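Local coordinates for protein putative Ribokinase II (Escherichia coli O6, PDB 3IQ0) that probably phosphorylates a ribose-like sugar as a pfkB-family carbohydrate kinase, binding ATP and magnesium as the phosphate-donor complex, at residues Ile12-Ala18 / Thr91-Thr97; His133-Ser139 / Val163-Asn169; Asp192-Glu198 / Lys223-Arg229. One frame throughout, in Å; residues are numbered along the deposited sequence.

Interaction 1. Residues Ile12-Ala18 / Thr91-Thr97; sequences ILVEIMA and TGSAFVT
The amide N of Ile-16 reaches the O of Ala-94 over 2.8 Å, with 166° at the hydrogen, and the same oxygen also meets the CA of Glu-15 in a CA-H...O contact. This bond lies in the middle of a parallel pairing. Val-14, Ile-16 and Ala-18 give their N-H groups to Gly-92, Ala-94 and Val-96, while Ala-94 and Val-96 return theirs to Val-14 and Ile-16. At the N-terminal end the direct bonding stops: Ile-12 O and Gly-92 N stand 4.2 Å apart, and one water joins them, donating to Ile-12 O at 2.7 Å and accepting from Gly-92 N.

Side chains alternate between two faces. With Val-14, Ser-93, Ile-16 and Phe-95 on one of them, Ile-16 and Phe-95 run alongside each other. The CB of Ile-16 meets ring atom CD1 of Phe-95 at 3.7 Å, approaching the ring obliquely. On the other face, Val-96 turns CG1 between its own N and carbonyl carbon (chi1 59°), and this methyl presses on the CG of Met-17, a selenomethionine, at 3.5 Å, closer than usual carbon packing. The same methyl lies 3.7 Å from OE1 of Glu-15, whose chain is extended across it. Nearer the N-terminal end of the pair, Leu-13 CD1 touches the CB of Ala-94 at 3.7 Å.

Strand 29-37 flanks 13-18, and 106-109 flanks 92-96. Phe-95 makes an edge-to-face pair with Phe-65 of the second subunit and packs on Ile-16 of that subunit. A small four-stranded sheet used in dimer contacts is consistent with the lid, or beta-clasp, of ribokinase-like sugar kinases.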
# COMPACT_ATOMS: atom_id res chain seq x y z
N ILE B 12 -1.90 -11.33 -6.29
CA ILE B 12 -0.98 -11.90 -5.31
C ILE B 12 -0.64 -10.71 -4.43
O ILE B 12 -0.23 -9.66 -4.93
CB ILE B 12 0.31 -12.42 -5.96
CG1 ILE B 12 0.04 -13.73 -6.71
CG2 ILE B 12 1.37 -12.65 -4.90
CD1 ILE B 12 1.26 -14.28 -7.40
N LEU B 13 -0.84 -10.85 -3.13
CA LEU B 13 -0.56 -9.76 -2.21
C LEU B 13 -0.08 -10.32 -0.88
O LEU B 13 -0.05 -11.54 -0.69
CB LEU B 13 -1.82 -8.92 -1.98
CG LEU B 13 -3.10 -9.66 -1.59
CD1 LEU B 13 -3.82 -8.93 -0.47
CD2 LEU B 13 -3.99 -9.78 -2.80
N VAL B 14 0.32 -9.43 0.02
CA VAL B 14 0.75 -9.84 1.35
C VAL B 14 -0.28 -9.32 2.34
O VAL B 14 -0.92 -8.29 2.10
CB VAL B 14 2.15 -9.30 1.73
CG1 VAL B 14 3.21 -9.90 0.82
CG2 VAL B 14 2.17 -7.78 1.67
N GLU B 15 -0.45 -10.04 3.43
CA GLU B 15 -1.41 -9.63 4.45
C GLU B 15 -0.63 -9.30 5.72
O GLU B 15 0.31 -10.01 6.07
CB GLU B 15 -2.40 -10.76 4.73
CG GLU B 15 -3.57 -10.35 5.62
CD GLU B 15 -4.64 -11.42 5.70
OE1 GLU B 15 -4.74 -12.10 6.74
OE2 GLU B 15 -5.39 -11.58 4.71
N ILE B 16 -1.02 -8.21 6.37
CA ILE B 16 -0.40 -7.78 7.63
C ILE B 16 -1.55 -7.81 8.63
O ILE B 16 -2.50 -7.05 8.50
CB ILE B 16 0.18 -6.35 7.54
CG1 ILE B 16 1.39 -6.31 6.61
CG2 ILE B 16 0.60 -5.88 8.92
CD1 ILE B 16 1.06 -6.47 5.15
N MSE B 17 -1.47 -8.71 9.61
CA MSE B 17 -2.55 -8.88 10.58
C MSE B 17 -2.39 -8.20 11.93
O MSE B 17 -1.30 -8.15 12.49
CB MSE B 17 -2.77 -10.38 10.84
CG MSE B 17 -3.28 -11.17 9.64
SE MSE B 17 -3.20 -13.09 9.94
CE MSE B 17 -1.81 -13.48 8.68
N ALA B 18 -3.49 -7.68 12.46
CA ALA B 18 -3.46 -7.05 13.77
C ALA B 18 -3.12 -8.15 14.76
O ALA B 18 -3.63 -9.27 14.66
CB ALA B 18 -4.82 -6.46 14.08
N THR B 91 3.86 -4.12 -4.59
CA THR B 91 3.14 -5.38 -4.43
C THR B 91 1.90 -5.09 -3.60
O THR B 91 1.97 -4.36 -2.61
CB THR B 91 4.01 -6.43 -3.73
OG1 THR B 91 5.15 -6.71 -4.55
CG2 THR B 91 3.23 -7.72 -3.50
N GLY B 92 0.76 -5.63 -4.02
CA GLY B 92 -0.47 -5.42 -3.29
C GLY B 92 -0.34 -5.83 -1.84
O GLY B 92 0.55 -6.60 -1.47
N SER B 93 -1.24 -5.32 -1.00
CA SER B 93 -1.22 -5.63 0.42
C SER B 93 -2.60 -5.51 1.03
O SER B 93 -3.52 -4.95 0.42
CB SER B 93 -0.28 -4.68 1.16
OG SER B 93 -0.85 -3.38 1.21
N ALA B 94 -2.75 -6.05 2.23
CA ALA B 94 -4.01 -6.00 2.94
C ALA B 94 -3.76 -6.02 4.45
O ALA B 94 -3.10 -6.93 4.95
CB ALA B 94 -4.89 -7.17 2.55
N PHE B 95 -4.25 -5.01 5.15
CA PHE B 95 -4.14 -4.92 6.60
C PHE B 95 -5.49 -5.39 7.11
O PHE B 95 -6.52 -4.97 6.60
CB PHE B 95 -3.91 -3.47 7.05
CG PHE B 95 -2.54 -2.93 6.75
CD1 PHE B 95 -1.53 -3.03 7.69
CD2 PHE B 95 -2.28 -2.32 5.53
CE1 PHE B 95 -0.26 -2.51 7.43
CE2 PHE B 95 -1.01 -1.79 5.25
CZ PHE B 95 -0.01 -1.89 6.21
N VAL B 96 -5.50 -6.26 8.11
CA VAL B 96 -6.75 -6.78 8.64
C VAL B 96 -6.78 -6.76 10.17
O VAL B 96 -5.74 -6.87 10.82
CB VAL B 96 -6.99 -8.24 8.13
CG1 VAL B 96 -5.85 -9.13 8.56
CG2 VAL B 96 -8.30 -8.78 8.65
N THR B 97 -7.96 -6.62 10.75
CA THR B 97 -8.08 -6.63 12.20
C THR B 97 -9.39 -7.25 12.68
O THR B 97 -10.44 -7.07 12.07
CB THR B 97 -7.94 -5.21 12.78
OG1 THR B 97 -8.01 -5.29 14.21
CG2 THR B 97 -9.05 -4.30 12.27
O HOH W 1 0.90 -7.66 -6.30

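Interaction 2. Residues His133-Ser139 / Val163-Asn169; sequences HFHIMGS and VISFDPN
Val-163, Asn-169 and Ser-165 bury the most surface here, and their side chains mainly meet His-133, Ser-139 and His-135 in turn. Val-163 lies over one face of the His-133 ring: its CB is 4.1 Å from the ring centroid and 17° off the normal, a CH-pi contact at the start of strand 163-167.

Ser-165 works through its hydroxyl. OG is 2.6 Å from His-135 ND1, a short hydrogen bond made at the edge of the imidazole and near its plane. The ring gets there because His-135 CG lies opposite its backbone N (chi1 -179°). A water also sits 2.6 Å from Ser-165 OG, so the hydroxyl has two close polar partners, and Phe-43 stacks on the ring.

Asn-169 closes the C-terminal end. Its OD1 accepts the Ser-139 N-H at 3.0 Å, the donor standing 49° out of the amide plane. Ser-139 OG is bonded to Glu-11. Just before this, Gly-138 N gives a straight bond of 2.7 Å to Asp-167 O, the last of five backbone bonds pairing the strands. The Asp-167 carboxylate turns to Lys-228.

On the opposite face, Ile-136 CG2 packs on Phe-166 CD1 at 4.0 Å, and helix 144-159 packs on Ile-136 and Phe-134. Strand 131-137, that helix and strand 163-167 form a parallel beta-alpha-beta crossover of the ribokinase-type alpha/beta domain, and its C-terminal edge delivers Asn-169 to the ATP pocket.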
# COMPACT_ATOMS: atom_id res chain seq x y z
N HIS B 133 -6.47 -27.28 -17.38
CA HIS B 133 -7.45 -26.76 -16.44
C HIS B 133 -7.05 -25.36 -16.01
O HIS B 133 -5.95 -25.14 -15.51
CB HIS B 133 -7.55 -27.66 -15.21
CG HIS B 133 -8.27 -28.95 -15.46
ND1 HIS B 133 -7.81 -29.90 -16.34
CD2 HIS B 133 -9.42 -29.44 -14.94
CE1 HIS B 133 -8.64 -30.93 -16.35
NE2 HIS B 133 -9.63 -30.68 -15.51
N PHE B 134 -7.94 -24.41 -16.24
CA PHE B 134 -7.68 -23.02 -15.88
C PHE B 134 -8.75 -22.58 -14.90
O PHE B 134 -9.95 -22.72 -15.17
CB PHE B 134 -7.72 -22.14 -17.13
CG PHE B 134 -7.17 -20.76 -16.91
CD1 PHE B 134 -5.81 -20.55 -16.75
CD2 PHE B 134 -8.02 -19.66 -16.86
CE1 PHE B 134 -5.29 -19.28 -16.56
CE2 PHE B 134 -7.52 -18.37 -16.66
CZ PHE B 134 -6.15 -18.18 -16.51
N HIS B 135 -8.31 -22.04 -13.77
CA HIS B 135 -9.23 -21.60 -12.74
C HIS B 135 -9.28 -20.09 -12.61
O HIS B 135 -8.24 -19.42 -12.55
CB HIS B 135 -8.85 -22.22 -11.40
CG HIS B 135 -9.77 -21.82 -10.29
ND1 HIS B 135 -11.02 -22.37 -10.13
CD2 HIS B 135 -9.64 -20.88 -9.33
CE1 HIS B 135 -11.62 -21.79 -9.11
NE2 HIS B 135 -10.81 -20.88 -8.61
N ILE B 136 -10.49 -19.55 -12.55
CA ILE B 136 -10.68 -18.11 -12.44
C ILE B 136 -11.36 -17.71 -11.13
O ILE B 136 -12.34 -18.32 -10.72
CB ILE B 136 -11.54 -17.59 -13.61
CG1 ILE B 136 -10.78 -17.75 -14.92
CG2 ILE B 136 -11.87 -16.12 -13.40
CD1 ILE B 136 -11.65 -17.55 -16.15
N MSE B 137 -10.79 -16.70 -10.47
CA MSE B 137 -11.33 -16.16 -9.23
C MSE B 137 -12.06 -14.86 -9.61
O MSE B 137 -11.45 -13.95 -10.17
CB MSE B 137 -10.20 -15.82 -8.25
CG MSE B 137 -9.55 -17.01 -7.59
SE MSE B 137 -10.80 -17.90 -6.43
CE MSE B 137 -9.64 -19.31 -5.79
N GLY B 138 -13.35 -14.78 -9.31
CA GLY B 138 -14.09 -13.58 -9.64
C GLY B 138 -13.52 -12.34 -8.97
O GLY B 138 -13.68 -11.22 -9.47
N SER B 139 -12.83 -12.54 -7.85
CA SER B 139 -12.23 -11.43 -7.10
C SER B 139 -11.14 -10.71 -7.89
O SER B 139 -10.69 -9.64 -7.48
CB SER B 139 -11.64 -11.95 -5.79
OG SER B 139 -10.60 -12.87 -6.06
N VAL B 163 -10.30 -27.24 -19.64
CA VAL B 163 -11.49 -27.03 -18.82
C VAL B 163 -11.37 -25.77 -17.98
O VAL B 163 -10.31 -25.46 -17.43
CB VAL B 163 -11.73 -28.24 -17.87
CG1 VAL B 163 -12.93 -27.96 -16.96
CG2 VAL B 163 -11.96 -29.50 -18.69
N ILE B 164 -12.47 -25.03 -17.88
CA ILE B 164 -12.50 -23.78 -17.12
C ILE B 164 -13.32 -23.94 -15.83
O ILE B 164 -14.44 -24.45 -15.84
CB ILE B 164 -13.14 -22.64 -17.98
CG1 ILE B 164 -12.38 -22.49 -19.30
CG2 ILE B 164 -13.13 -21.32 -17.20
CD1 ILE B 164 -10.94 -22.01 -19.17
N SER B 165 -12.74 -23.53 -14.70
CA SER B 165 -13.44 -23.59 -13.42
C SER B 165 -13.57 -22.13 -13.00
O SER B 165 -12.69 -21.31 -13.28
CB SER B 165 -12.65 -24.39 -12.37
OG SER B 165 -11.32 -23.91 -12.24
N PHE B 166 -14.65 -21.80 -12.32
CA PHE B 166 -14.89 -20.41 -11.94
C PHE B 166 -15.48 -20.28 -10.55
O PHE B 166 -16.49 -20.93 -10.22
CB PHE B 166 -15.82 -19.79 -12.99
CG PHE B 166 -16.27 -18.38 -12.68
CD1 PHE B 166 -15.39 -17.44 -12.14
CD2 PHE B 166 -17.56 -17.97 -13.01
CE1 PHE B 166 -15.79 -16.11 -11.94
CE2 PHE B 166 -17.96 -16.64 -12.81
CZ PHE B 166 -17.07 -15.71 -12.27
N ASP B 167 -14.84 -19.46 -9.72
CA ASP B 167 -15.27 -19.20 -8.36
C ASP B 167 -15.65 -17.73 -8.25
O ASP B 167 -14.79 -16.85 -8.22
CB ASP B 167 -14.14 -19.52 -7.37
CG ASP B 167 -14.51 -19.19 -5.95
OD1 ASP B 167 -15.43 -18.38 -5.73
OD2 ASP B 167 -13.86 -19.73 -5.03
N PRO B 168 -16.96 -17.43 -8.16
CA PRO B 168 -17.49 -16.08 -8.06
C PRO B 168 -17.34 -15.39 -6.70
O PRO B 168 -18.33 -14.90 -6.15
CB PRO B 168 -18.96 -16.28 -8.42
CG PRO B 168 -19.26 -17.56 -7.72
CD PRO B 168 -18.05 -18.42 -8.08
N ASN B 169 -16.12 -15.33 -6.18
CA ASN B 169 -15.89 -14.69 -4.89
C ASN B 169 -15.74 -13.19 -5.10
O ASN B 169 -14.74 -12.59 -4.71
CB ASN B 169 -14.63 -15.26 -4.22
CG ASN B 169 -13.36 -14.92 -4.97
OD1 ASN B 169 -13.33 -14.95 -6.20
ND2 ASN B 169 -12.29 -14.63 -4.24
O HOH W 2 -10.37 -25.66 -13.96

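Interaction 3. Residues Asp192-Glu198 / Lys223-Arg229; sequences DIYMPSE and KEVIVKR. With ATP (adenosine-5'-triphosphate), chain G.
Asp-192 O is gripped twice by backbone N-H groups, those of Lys-223 at 2.9 Å and of Glu-224. Tyr-194 then gives its N-H to Glu-224 O and receives that of Ile-226 at 2.8 Å. Pro-196 has no N-H to offer Ile-226 O, which meets instead the CA-H of Met-195. A single further bridge follows, where Lys-228 N reaches Pro-196 O and Glu-198 N reaches Lys-228 O, the latter at 2.7 Å.

Charged pairs stand at both ends. Lys-223 NZ meets OD1 of Asp-192 on the anti side at 3.1 Å, while OD2 takes the amide of Ile-164. Arg-229 NH1 meets Glu-198 OE2 at 2.8 Å, also on the anti side, with carboxylate and guanidinium planes 41° apart and the chains crossing at about a right angle.

Apolar packing fills the middle: Ile-193 CG2 lies against Ile-226 CD1 at 3.8 Å, pointing the same way, and Ile-226 also packs on Phe-262 and Trp-266 of helix 258-271.

The ligand is met by Lys-228. A bend at chi3 (-70°) brings NZ into hydrogen bonds with Met-195 O at 2.8 Å and the ATP beta-phosphate oxygen O2B at 3.0 Å, and Asp-167 adds a salt bridge; the three acceptors together fix the ammonium group. Arg-229 N makes a weak bond to ATP O3'. With helix 210-220 this is a parallel beta-alpha-beta unit whose strand ends line the nucleotide site of a ribokinase-like kinase.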
# COMPACT_ATOMS: atom_id res chain seq x y z
N ASP B 192 -17.04 -24.52 -17.07
CA ASP B 192 -17.44 -25.92 -17.05
C ASP B 192 -17.75 -26.33 -15.62
O ASP B 192 -18.65 -27.13 -15.37
CB ASP B 192 -16.30 -26.79 -17.60
CG ASP B 192 -15.92 -26.42 -19.03
OD1 ASP B 192 -16.76 -26.59 -19.93
OD2 ASP B 192 -14.78 -25.95 -19.24
N ILE B 193 -17.00 -25.75 -14.69
CA ILE B 193 -17.14 -26.04 -13.26
C ILE B 193 -17.36 -24.73 -12.51
O ILE B 193 -16.47 -23.89 -12.43
CB ILE B 193 -15.85 -26.73 -12.72
CG1 ILE B 193 -15.60 -28.02 -13.50
CG2 ILE B 193 -15.98 -27.03 -11.22
CD1 ILE B 193 -14.30 -28.72 -13.13
N TYR B 194 -18.56 -24.56 -11.97
CA TYR B 194 -18.93 -23.36 -11.24
C TYR B 194 -18.91 -23.65 -9.74
O TYR B 194 -19.55 -24.59 -9.28
CB TYR B 194 -20.34 -22.92 -11.66
CG TYR B 194 -20.69 -21.50 -11.28
CD1 TYR B 194 -19.77 -20.47 -11.42
CD2 TYR B 194 -21.96 -21.19 -10.79
CE1 TYR B 194 -20.09 -19.16 -11.09
CE2 TYR B 194 -22.30 -19.88 -10.46
CZ TYR B 194 -21.36 -18.87 -10.61
OH TYR B 194 -21.66 -17.58 -10.25
N MSE B 195 -18.18 -22.84 -8.97
CA MSE B 195 -18.07 -23.07 -7.53
C MSE B 195 -18.46 -21.87 -6.66
O MSE B 195 -17.63 -21.32 -5.93
CB MSE B 195 -16.65 -23.53 -7.20
CG MSE B 195 -16.21 -24.75 -8.01
SE MSE B 195 -14.40 -25.32 -7.61
CE MSE B 195 -13.47 -24.20 -8.83
N PRO B 196 -19.73 -21.46 -6.71
CA PRO B 196 -20.18 -20.32 -5.91
C PRO B 196 -20.41 -20.71 -4.46
O PRO B 196 -20.66 -21.87 -4.15
CB PRO B 196 -21.48 -19.94 -6.58
CG PRO B 196 -22.05 -21.28 -6.91
CD PRO B 196 -20.85 -22.02 -7.49
N SER B 197 -20.33 -19.73 -3.56
CA SER B 197 -20.61 -20.01 -2.17
C SER B 197 -22.12 -19.84 -2.06
O SER B 197 -22.75 -19.25 -2.94
CB SER B 197 -19.90 -19.01 -1.26
OG SER B 197 -20.32 -17.69 -1.53
N GLU B 198 -22.70 -20.35 -0.98
CA GLU B 198 -24.13 -20.26 -0.75
C GLU B 198 -24.68 -18.86 -1.02
O GLU B 198 -25.71 -18.70 -1.67
CB GLU B 198 -24.43 -20.68 0.69
CG GLU B 198 -25.86 -21.10 0.96
CD GLU B 198 -25.99 -21.83 2.28
OE1 GLU B 198 -25.63 -21.24 3.33
OE2 GLU B 198 -26.45 -23.00 2.29
N LYS B 223 -21.21 -27.87 -16.48
CA LYS B 223 -21.34 -29.30 -16.22
C LYS B 223 -21.45 -29.63 -14.74
O LYS B 223 -22.17 -30.56 -14.37
CB LYS B 223 -20.16 -30.04 -16.85
CG LYS B 223 -20.06 -29.86 -18.36
CD LYS B 223 -18.82 -30.51 -18.94
CE LYS B 223 -18.73 -30.27 -20.45
NZ LYS B 223 -18.75 -28.81 -20.79
N GLU B 224 -20.74 -28.88 -13.91
CA GLU B 224 -20.75 -29.12 -12.47
C GLU B 224 -20.84 -27.83 -11.68
O GLU B 224 -20.18 -26.85 -11.99
CB GLU B 224 -19.49 -29.87 -12.05
CG GLU B 224 -19.40 -31.29 -12.61
CD GLU B 224 -18.03 -31.90 -12.42
OE1 GLU B 224 -17.07 -31.42 -13.04
OE2 GLU B 224 -17.90 -32.86 -11.64
N VAL B 225 -21.68 -27.86 -10.66
CA VAL B 225 -21.87 -26.71 -9.79
C VAL B 225 -21.60 -27.21 -8.37
O VAL B 225 -22.34 -28.05 -7.86
CB VAL B 225 -23.30 -26.16 -9.87
CG1 VAL B 225 -23.48 -24.99 -8.90
CG2 VAL B 225 -23.60 -25.72 -11.29
N ILE B 226 -20.53 -26.72 -7.77
CA ILE B 226 -20.19 -27.11 -6.41
C ILE B 226 -20.49 -25.93 -5.48
O ILE B 226 -19.83 -24.90 -5.54
CB ILE B 226 -18.70 -27.49 -6.26
CG1 ILE B 226 -18.39 -28.76 -7.05
CG2 ILE B 226 -18.36 -27.74 -4.81
CD1 ILE B 226 -18.27 -28.57 -8.54
N VAL B 227 -21.50 -26.09 -4.63
CA VAL B 227 -21.88 -25.03 -3.72
C VAL B 227 -21.30 -25.19 -2.33
O VAL B 227 -21.52 -26.21 -1.66
CB VAL B 227 -23.42 -24.91 -3.60
CG1 VAL B 227 -23.78 -23.89 -2.53
CG2 VAL B 227 -24.00 -24.48 -4.94
N LYS B 228 -20.56 -24.18 -1.90
CA LYS B 228 -19.93 -24.16 -0.59
C LYS B 228 -20.93 -23.53 0.39
O LYS B 228 -21.49 -22.47 0.11
CB LYS B 228 -18.64 -23.33 -0.66
CG LYS B 228 -17.56 -24.00 -1.49
CD LYS B 228 -16.53 -23.00 -1.98
CE LYS B 228 -17.12 -22.10 -3.04
NZ LYS B 228 -16.14 -21.10 -3.54
N ARG B 229 -21.14 -24.18 1.52
CA ARG B 229 -22.11 -23.69 2.50
C ARG B 229 -21.52 -23.36 3.87
O ARG B 229 -22.14 -23.62 4.89
CB ARG B 229 -23.23 -24.71 2.67
CG ARG B 229 -23.93 -25.11 1.38
CD ARG B 229 -25.01 -26.15 1.63
NE ARG B 229 -25.68 -26.55 0.39
CZ ARG B 229 -26.36 -25.72 -0.40
NH1 ARG B 229 -26.48 -24.43 -0.07
NH2 ARG B 229 -26.92 -26.17 -1.51
PG ATP G . -14.54 -17.07 0.04
O1G ATP G . -13.45 -16.87 1.06
O2G ATP G . -15.15 -15.77 -0.40
O3G ATP G . -14.01 -17.83 -1.17
PB ATP G . -16.62 -19.15 0.37
O1B ATP G . -18.02 -18.84 0.80
O2B ATP G . -16.30 -19.45 -1.06
O3B ATP G . -15.65 -17.94 0.82
PA ATP G . -16.76 -20.79 2.71
O1A ATP G . -16.32 -19.83 3.79
O2A ATP G . -18.20 -21.06 2.48
O3A ATP G . -16.10 -20.33 1.29
O5' ATP G . -15.96 -22.38 2.44
C5' ATP G . -15.07 -23.35 2.10
C4' ATP G . -15.71 -24.67 2.43
O4' ATP G . -14.94 -24.81 3.63
C3' ATP G . -17.15 -24.78 3.03
O3' ATP G . -18.17 -25.08 2.09
C2' ATP G . -16.96 -25.78 4.08
O2' ATP G . -17.03 -27.11 3.55
C1' ATP G . -15.63 -25.45 4.68
N9 ATP G . -15.77 -24.50 5.85
C8 ATP G . -15.71 -23.11 5.88
N7 ATP G . -15.89 -22.62 7.12
C5 ATP G . -16.06 -23.66 7.93
C6 ATP G . -16.31 -23.89 9.39
N6 ATP G . -16.38 -22.84 10.21
N1 ATP G . -16.44 -25.21 9.87
C2 ATP G . -16.37 -26.34 9.06
N3 ATP G . -16.14 -26.19 7.69
C4 ATP G . -15.99 -24.92 7.10

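Overall arrangement
Interactions 2 and 3 belong to one large sheet, their centres 10 Å apart, because strands 163-167 and 193-194 are neighbours in it. The join is direct: Phe-166 N lies 2.8 Å from Ile-193 O, a probable hydrogen bond. Interaction 1 sits in the separate four-stranded sheet, with its centre about 22 Å from that of interaction 2 and 27 Å from that of interaction 3, which lies on the other side of the chain's centre. ATP bears on interactions 2 and 3: it is bonded within interaction 3, and the Asn-169 side chain of interaction 2 is about 4 Å away. The Glu-15 side chain of interaction 1 stays about 10 Å from it.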